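Local coordinates for protein endoglucanase E (Clostridium thermocellum, PDB 2WAO) that probably removes acetyl groups from plant cell-wall polysaccharides through its family 2 esterase domain, which also binds cellulose chains, in an enzyme that carries endoglucanase activity too, at residues 25-30 with 102-107; 46-51 with 71-76. All coordinates share one frame; numbering follows the deposited sequence.

Overall arrangement
Contacts 1 and 2 belong to one five-stranded antiparallel sheet of the N-terminal beta domain, their centres about 9 Å apart. Strands 102-108 and 43-49 are neighbours in it, so that residues 102-107 of contact 1 pair on their other side with residues 46-51 of contact 2, and along the chain contact 2 is nested within the loop that contact 1 closes. Contact 1 is largely buried: a short ladder of two bridged pairs with a sulfur-aromatic contact on its inner face. Contact 2 lies at the surface, where the outermost strand 73-79 is held by a longer backbone ladder and the exposed face carries a threonine hydroxyl pair and Lys48, while Ile47 faces the interior.

Contact 1: residues 25-30 with 102-107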
ATOM      1  N   PRO A  25       2.513  -2.631 -19.456  1.00 10.77           N
ATOM      2  CA  PRO A  25       1.986  -1.748 -18.415  1.00 10.65           C
ATOM      3  C   PRO A  25       3.066  -1.431 -17.410  1.00 10.39           C
ATOM      4  O   PRO A  25       3.952  -2.269 -17.179  1.00 10.53           O
ATOM      5  CB  PRO A  25       0.888  -2.573 -17.752  1.00 10.54           C
ATOM      6  CG  PRO A  25       0.565  -3.643 -18.714  1.00 10.79           C
ATOM      7  CD  PRO A  25       1.830  -3.936 -19.453  1.00 10.29           C
ATOM      8  N   LYS A  26       3.008  -0.208 -16.880  1.00 10.39           N
ATOM      9  CA  LYS A  26       3.962   0.305 -15.926  1.00  9.11           C
ATOM     10  C   LYS A  26       3.253   0.630 -14.635  1.00  9.57           C
ATOM     11  O   LYS A  26       2.087   1.030 -14.646  1.00  7.90           O
ATOM     12  CB  LYS A  26       4.584   1.593 -16.442  1.00 10.70           C
ATOM     13  CG  LYS A  26       5.442   1.436 -17.692  1.00 11.75           C
ATOM     14  CD  LYS A  26       6.226   2.713 -17.879  1.00 18.54           C
ATOM     15  CE  LYS A  26       6.177   3.079 -19.320  1.00 24.09           C
ATOM     16  NZ  LYS A  26       7.002   4.285 -19.608  1.00 26.64           N
ATOM     17  N   CYS A  27       3.959   0.433 -13.516  1.00  8.22           N
ATOM     18  CA  CYS A  27       3.381   0.710 -12.190  1.00  7.93           C
ATOM     19  C   CYS A  27       4.505   1.106 -11.231  1.00  8.48           C
ATOM     20  O   CYS A  27       5.701   0.933 -11.550  1.00 10.61           O
ATOM     21  CB  CYS A  27       2.601  -0.468 -11.629  1.00  7.05           C
ATOM     22  SG  CYS A  27       3.676  -1.798 -11.170  1.00 10.58           S
ATOM     23  N   ALA A  28       4.118   1.660 -10.080  1.00  6.38           N
ATOM     24  CA  ALA A  28       5.102   2.176  -9.126  1.00  6.18           C
ATOM     25  C   ALA A  28       4.706   1.860  -7.689  1.00  5.26           C
ATOM     26  O   ALA A  28       5.530   1.429  -6.883  1.00  4.54           O
ATOM     27  CB  ALA A  28       5.265   3.664  -9.293  1.00  6.60           C
ATOM     28  N   TRP A  29       3.437   2.050  -7.361  1.00  4.08           N
ATOM     29  CA  TRP A  29       3.054   1.989  -5.944  1.00  3.76           C
ATOM     30  C   TRP A  29       3.211   0.615  -5.310  1.00  4.18           C
ATOM     31  O   TRP A  29       2.985  -0.430  -5.960  1.00  4.45           O
ATOM     32  CB  TRP A  29       1.650   2.533  -5.726  1.00  3.62           C
ATOM     33  CG  TRP A  29       1.503   3.980  -6.138  1.00  3.57           C
ATOM     34  CD1 TRP A  29       0.901   4.441  -7.282  1.00  3.12           C
ATOM     35  CD2 TRP A  29       1.979   5.143  -5.439  1.00  3.51           C
ATOM     36  NE1 TRP A  29       0.950   5.830  -7.321  1.00  4.19           N
ATOM     37  CE2 TRP A  29       1.606   6.280  -6.211  1.00  5.21           C
ATOM     38  CE3 TRP A  29       2.631   5.349  -4.198  1.00  2.71           C
ATOM     39  CZ2 TRP A  29       1.880   7.598  -5.794  1.00  3.34           C
ATOM     40  CZ3 TRP A  29       2.903   6.648  -3.790  1.00  6.76           C
ATOM     41  CH2 TRP A  29       2.541   7.765  -4.591  1.00  3.73           C
ATOM     42  N   SER A  30       3.574   0.621  -4.018  1.00  4.22           N
ATOM     43  CA  SER A  30       3.597  -0.605  -3.202  1.00  4.78           C
ATOM     44  C   SER A  30       2.366  -1.472  -3.487  1.00  4.68           C
ATOM     45  O   SER A  30       1.239  -0.988  -3.558  1.00  4.76           O
ATOM     46  CB  SER A  30       3.510  -0.269  -1.706  1.00  4.77           C
ATOM     47  OG  SER A  30       4.584   0.507  -1.285  1.00  5.95           O
ATOM     48  N   VAL A 102       8.225  -0.032 -12.487  1.00  9.93           N
ATOM     49  CA  VAL A 102       8.383  -1.386 -12.979  1.00 10.01           C
ATOM     50  C   VAL A 102       7.473  -1.523 -14.203  1.00  9.68           C
ATOM     51  O   VAL A 102       6.331  -1.048 -14.188  1.00  9.77           O
ATOM     52  CB  VAL A 102       7.911  -2.351 -11.883  1.00 10.03           C
ATOM     53  CG1 VAL A 102       7.621  -3.817 -12.416  1.00 10.66           C
ATOM     54  CG2 VAL A 102       8.940  -2.340 -10.755  1.00 11.33           C
ATOM     55  N   GLN A 103       7.980  -2.191 -15.220  1.00  9.15           N
ATOM     56  CA  GLN A 103       7.192  -2.443 -16.430  1.00  9.53           C
ATOM     57  C   GLN A 103       7.125  -3.954 -16.615  1.00  9.81           C
ATOM     58  O   GLN A 103       8.157  -4.651 -16.518  1.00  9.38           O
ATOM     59  CB  GLN A 103       7.859  -1.739 -17.613  1.00  8.04           C
ATOM     60  CG  GLN A 103       7.090  -1.872 -18.941  1.00  9.08           C
ATOM     61  CD  GLN A 103       7.659  -1.020 -20.062  1.00 12.50           C
ATOM     62  OE1 GLN A 103       8.885  -0.768 -20.125  1.00 12.73           O
ATOM     63  NE2 GLN A 103       6.770  -0.532 -20.945  1.00 12.85           N
ATOM     64  N   PHE A 104       5.910  -4.456 -16.858  1.00  9.01           N
ATOM     65  CA  PHE A 104       5.701  -5.863 -17.116  1.00 10.10           C
ATOM     66  C   PHE A 104       5.726  -6.041 -18.605  1.00 11.11           C
ATOM     67  O   PHE A 104       4.918  -5.439 -19.333  1.00 11.62           O
ATOM     68  CB  PHE A 104       4.404  -6.397 -16.457  1.00  9.96           C
ATOM     69  CG  PHE A 104       4.460  -6.313 -14.971  1.00 11.67           C
ATOM     70  CD1 PHE A 104       5.192  -7.236 -14.249  1.00 13.13           C
ATOM     71  CD2 PHE A 104       3.864  -5.247 -14.309  1.00 10.09           C
ATOM     72  CE1 PHE A 104       5.300  -7.128 -12.859  1.00 15.49           C
ATOM     73  CE2 PHE A 104       3.964  -5.112 -12.921  1.00 14.35           C
ATOM     74  CZ  PHE A 104       4.683  -6.065 -12.195  1.00 13.55           C
ATOM     75  N   LEU A 105       6.701  -6.816 -19.061  1.00 11.13           N
ATOM     76  CA  LEU A 105       6.927  -6.942 -20.491  1.00 12.79           C
ATOM     77  C   LEU A 105       6.383  -8.224 -21.109  1.00 13.80           C
ATOM     78  O   LEU A 105       6.512  -8.405 -22.312  1.00 15.85           O
ATOM     79  CB  LEU A 105       8.403  -6.744 -20.819  1.00 12.71           C
ATOM     80  CG  LEU A 105       8.904  -5.344 -20.503  1.00 11.65           C
ATOM     81  CD1 LEU A 105      10.426  -5.435 -20.480  1.00 12.72           C
ATOM     82  CD2 LEU A 105       8.421  -4.319 -21.537  1.00 11.62           C
ATOM     83  N   GLY A 106       5.736  -9.080 -20.318  1.00 12.84           N
ATOM     84  CA  GLY A 106       5.098 -10.255 -20.891  1.00 12.76           C
ATOM     85  C   GLY A 106       5.308 -11.500 -20.084  1.00 12.58           C
ATOM     86  O   GLY A 106       6.313 -11.642 -19.399  1.00 13.27           O
ATOM     87  N   PHE A 107       4.348 -12.405 -20.183  1.00 12.22           N
ATOM     88  CA  PHE A 107       4.431 -13.689 -19.512  1.00 12.90           C
ATOM     89  C   PHE A 107       4.730 -14.773 -20.517  1.00 14.34           C
ATOM     90  O   PHE A 107       4.456 -14.610 -21.704  1.00 14.06           O
ATOM     91  CB  PHE A 107       3.113 -13.986 -18.784  1.00 12.78           C
ATOM     92  CG  PHE A 107       2.915 -13.167 -17.525  1.00 11.48           C
ATOM     93  CD1 PHE A 107       3.284 -13.681 -16.281  1.00 11.70           C
ATOM     94  CD2 PHE A 107       2.335 -11.892 -17.585  1.00 16.25           C
ATOM     95  CE1 PHE A 107       3.094 -12.898 -15.098  1.00 12.51           C
ATOM     96  CE2 PHE A 107       2.131 -11.113 -16.424  1.00 12.83           C
ATOM     97  CZ  PHE A 107       2.513 -11.613 -15.200  1.00 10.79           C
TER
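The ring of Phe104 meets the thiol of Cys27 at its edge: SG lies near the ring plane, 3.8 Å from CE2 of Phe104, a sulfur-aromatic contact. One face of the same ring receives CG1 of Val102 from its own strand, offset toward the rim. Cys27 SG sits between its backbone N and carbonyl carbon (chi1 70°), which carries the sulfur toward the ring, while CB of Val102 lies 4.3 Å from the Cys27 SG. Phe17 of strand 17-18 touches both Cys27 and Phe104, and Leu91 of strand 85-93 packs on Phe104, burying this face of the sheet. Lys26 and Gln103 occupy the opposite face as a non-hydrogen-bonded pair. Their aliphatic parts pass at an angle, with CG of Lys26 3.9 Å from CG of Gln103. With CG anti to the backbone N (chi1 -177°) and an extended chain, Gln103 keeps its amide beside the Lys26 chain, where NE2 also bonds to Asp21 and to the carbonyl of Gly24 just ahead of Pro25; this ties the approach to residues 25-30 to the strand. Cys27 and Val102 form the hydrogen-bonded pair, with Cys27 N to Val102 O and Val102 N to Cys27 O both at 2.9 Å. Phe104 N reaches Pro25 O at 3.0 Å. That carbonyl also takes a CA-H...O contact from Gln103, and Val102 O takes one from Lys26 CA. Beyond Cys27 the chain leaves the strand, and Trp29 NE1 bonds to the carbonyl of Tyr198. Strand 26-27 thus stands between 17-18 and 102-108 as a short antiparallel strand within one sheet of the beta-sandwich (jelly-roll) domain that precedes the SGNH-hydrolase domain in family 2 carbohydrate esterases.

Contact 2: residues 46-51 with 71-76; sequences TIKSGG and ATTSTV
Thr46 and Thr75 meet through their hydroxyls, OG1 to OG1 at 2.8 Å, a hydrogen bond across a non-hydrogen-bonded pair on the outer face of the sheet. Both place OG1 anti to the carbonyl carbon (chi1 near -57° in both), which turns the two oxygens toward each other. The methyl CG2 of Thr46 also packs on CG2 of Thr73 at 3.9 Å, and Leu105 of strand 102-108 touches Thr46 and Thr73. The tight part of the ladder is the Ile47-Ser74 pair. Ile47 N to Ser74 O and Ser74 N to Ile47 O are both 2.9 Å, the first almost linear at 172°. Beneath it the buried side chain of Ile47 points to the inner face, where it packs on Val102 and Phe104 of contact 1 and on Phe67 and Val69 of strand 62-70. Toward solvent the fit is looser. Lys48 lays CB and CG beside Thr73 OG1, the nearest approach being 3.3 Å from CG, and its extended chain then leads the ammonium group away from the partner strand. One step on, Ser49 N still bonds to Thr72 O at 2.9 Å, but the return bond from Thr72 N to Ser49 O is weak and bent to 127°. Here both chains turn a corner, at Gly50 and Gly51 and at Ala71 and Thr72; Ala71 N crosses to Gly51 O at 3.0 Å, standing above the carbonyl plane. Strand 52-59 follows the first corner and strand 62-70 leads into the second, both in the other sheet, so the outermost strand and its neighbour are joined from one layer to the other, as in a beta-sandwich of jelly-roll type.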
ATOM      1  N   THR A  46       8.853 -11.318 -17.921  1.00  8.24           N
ATOM      2  CA  THR A  46       9.924 -10.362 -18.130  1.00  9.91           C
ATOM      3  C   THR A  46       9.548  -9.050 -17.462  1.00  9.54           C
ATOM      4  O   THR A  46       8.455  -8.502 -17.691  1.00  9.98           O
ATOM      5  CB  THR A  46      10.181 -10.144 -19.640  1.00 11.26           C
ATOM      6  OG1 THR A  46      10.465 -11.426 -20.238  1.00 14.48           O
ATOM      7  CG2 THR A  46      11.368  -9.212 -19.856  1.00 10.40           C
ATOM      8  N   ILE A  47      10.460  -8.577 -16.612  1.00  8.83           N
ATOM      9  CA  ILE A  47      10.249  -7.375 -15.811  1.00  9.68           C
ATOM     10  C   ILE A  47      11.383  -6.385 -16.049  1.00  9.64           C
ATOM     11  O   ILE A  47      12.573  -6.760 -15.940  1.00 11.41           O
ATOM     12  CB  ILE A  47      10.240  -7.723 -14.302  1.00  9.12           C
ATOM     13  CG1 ILE A  47       8.954  -8.513 -13.974  1.00  9.39           C
ATOM     14  CG2 ILE A  47      10.357  -6.401 -13.447  1.00  9.88           C
ATOM     15  CD1 ILE A  47       9.026  -9.332 -12.671  1.00 13.97           C
ATOM     16  N   LYS A  48      11.020  -5.137 -16.328  1.00  9.86           N
ATOM     17  CA  LYS A  48      11.988  -4.041 -16.268  1.00 10.71           C
ATOM     18  C   LYS A  48      11.772  -3.230 -14.997  1.00 10.17           C
ATOM     19  O   LYS A  48      10.632  -2.877 -14.682  1.00 12.10           O
ATOM     20  CB  LYS A  48      11.869  -3.161 -17.514  1.00 10.11           C
ATOM     21  CG  LYS A  48      12.832  -1.959 -17.519  1.00 12.34           C
ATOM     22  CD  LYS A  48      12.753  -1.232 -18.850  1.00 18.76           C
ATOM     23  CE  LYS A  48      13.250   0.184 -18.692  1.00 18.66           C
ATOM     24  NZ  LYS A  48      12.925   0.899 -19.935  1.00 26.46           N
ATOM     25  N   SER A  49      12.852  -2.910 -14.288  1.00 10.55           N
ATOM     26  CA  SER A  49      12.789  -2.207 -13.005  1.00  9.82           C
ATOM     27  C   SER A  49      13.799  -1.080 -12.972  1.00 11.11           C
ATOM     28  O   SER A  49      14.973  -1.286 -13.303  1.00 10.74           O
ATOM     29  CB  SER A  49      13.086  -3.178 -11.842  1.00  9.41           C
ATOM     30  OG  SER A  49      12.928  -2.462 -10.585  1.00 11.72           O
ATOM     31  N   GLY A  50      13.349   0.091 -12.542  1.00 11.30           N
ATOM     32  CA  GLY A  50      14.217   1.268 -12.457  1.00 13.15           C
ATOM     33  C   GLY A  50      15.195   1.237 -11.286  1.00 13.46           C
ATOM     34  O   GLY A  50      16.266   1.851 -11.351  1.00 14.60           O
ATOM     35  N   GLY A  51      14.853   0.516 -10.228  1.00 12.26           N
ATOM     36  CA  GLY A  51      15.708   0.442  -9.033  1.00 10.20           C
ATOM     37  C   GLY A  51      15.701  -0.964  -8.474  1.00  9.98           C
ATOM     38  O   GLY A  51      15.460  -1.922  -9.214  1.00  9.98           O
ATOM     39  N   ALA A  71      17.453  -2.503 -11.344  1.00 12.84           N
ATOM     40  CA  ALA A  71      17.939  -1.517 -12.338  1.00 13.85           C
ATOM     41  C   ALA A  71      18.318  -2.185 -13.665  1.00 14.85           C
ATOM     42  O   ALA A  71      19.402  -1.925 -14.235  1.00 14.76           O
ATOM     43  CB  ALA A  71      19.103  -0.706 -11.790  1.00 14.20           C
ATOM     44  N   THR A  72      17.415  -3.044 -14.135  1.00 13.94           N
ATOM     45  CA  THR A  72      17.676  -3.914 -15.284  1.00 13.83           C
ATOM     46  C   THR A  72      16.372  -4.477 -15.821  1.00 13.52           C
ATOM     47  O   THR A  72      15.290  -4.225 -15.262  1.00 12.30           O
ATOM     48  CB  THR A  72      18.609  -5.092 -14.905  1.00 14.54           C
ATOM     49  OG1 THR A  72      19.214  -5.650 -16.084  1.00 15.36           O
ATOM     50  CG2 THR A  72      17.894  -6.181 -14.085  1.00 15.28           C
ATOM     51  N   THR A  73      16.488  -5.214 -16.923  1.00 12.66           N
ATOM     52  CA  THR A  73      15.377  -5.979 -17.490  1.00 12.59           C
ATOM     53  C   THR A  73      15.776  -7.431 -17.378  1.00 13.83           C
ATOM     54  O   THR A  73      16.860  -7.816 -17.870  1.00 13.02           O
ATOM     55  CB  THR A  73      15.139  -5.593 -18.974  1.00 12.27           C
ATOM     56  OG1 THR A  73      14.736  -4.214 -19.044  1.00 12.92           O
ATOM     57  CG2 THR A  73      14.067  -6.476 -19.604  1.00 14.32           C
ATOM     58  N   SER A  74      14.922  -8.259 -16.756  1.00 13.47           N
ATOM     59  CA  SER A  74      15.199  -9.679 -16.643  1.00 14.81           C
ATOM     60  C   SER A  74      13.970 -10.560 -16.877  1.00 14.91           C
ATOM     61  O   SER A  74      12.858 -10.204 -16.472  1.00 13.76           O
ATOM     62  CB  SER A  74      15.738 -10.032 -15.245  1.00 16.27           C
ATOM     63  OG  SER A  74      16.836  -9.209 -14.884  1.00 19.72           O
ATOM     64  N   THR A  75      14.205 -11.720 -17.487  1.00 14.38           N
ATOM     65  CA  THR A  75      13.217 -12.779 -17.557  1.00 14.10           C
ATOM     66  C   THR A  75      13.483 -13.725 -16.404  1.00 14.31           C
ATOM     67  O   THR A  75      14.609 -14.207 -16.213  1.00 14.10           O
ATOM     68  CB  THR A  75      13.255 -13.505 -18.914  1.00 14.30           C
ATOM     69  OG1 THR A  75      13.029 -12.516 -19.933  1.00 17.66           O
ATOM     70  CG2 THR A  75      12.151 -14.552 -18.974  1.00 14.98           C
ATOM     71  N   VAL A  76      12.441 -13.935 -15.611  1.00 12.36           N
ATOM     72  CA  VAL A  76      12.487 -14.664 -14.380  1.00 12.63           C
ATOM     73  C   VAL A  76      11.520 -15.820 -14.492  1.00 12.03           C
ATOM     74  O   VAL A  76      10.359 -15.623 -14.853  1.00 11.06           O
ATOM     75  CB  VAL A  76      12.055 -13.707 -13.191  1.00 12.58           C
ATOM     76  CG1 VAL A  76      11.849 -14.489 -11.912  1.00 14.42           C
ATOM     77  CG2 VAL A  76      13.110 -12.627 -12.986  1.00 15.19           C
TER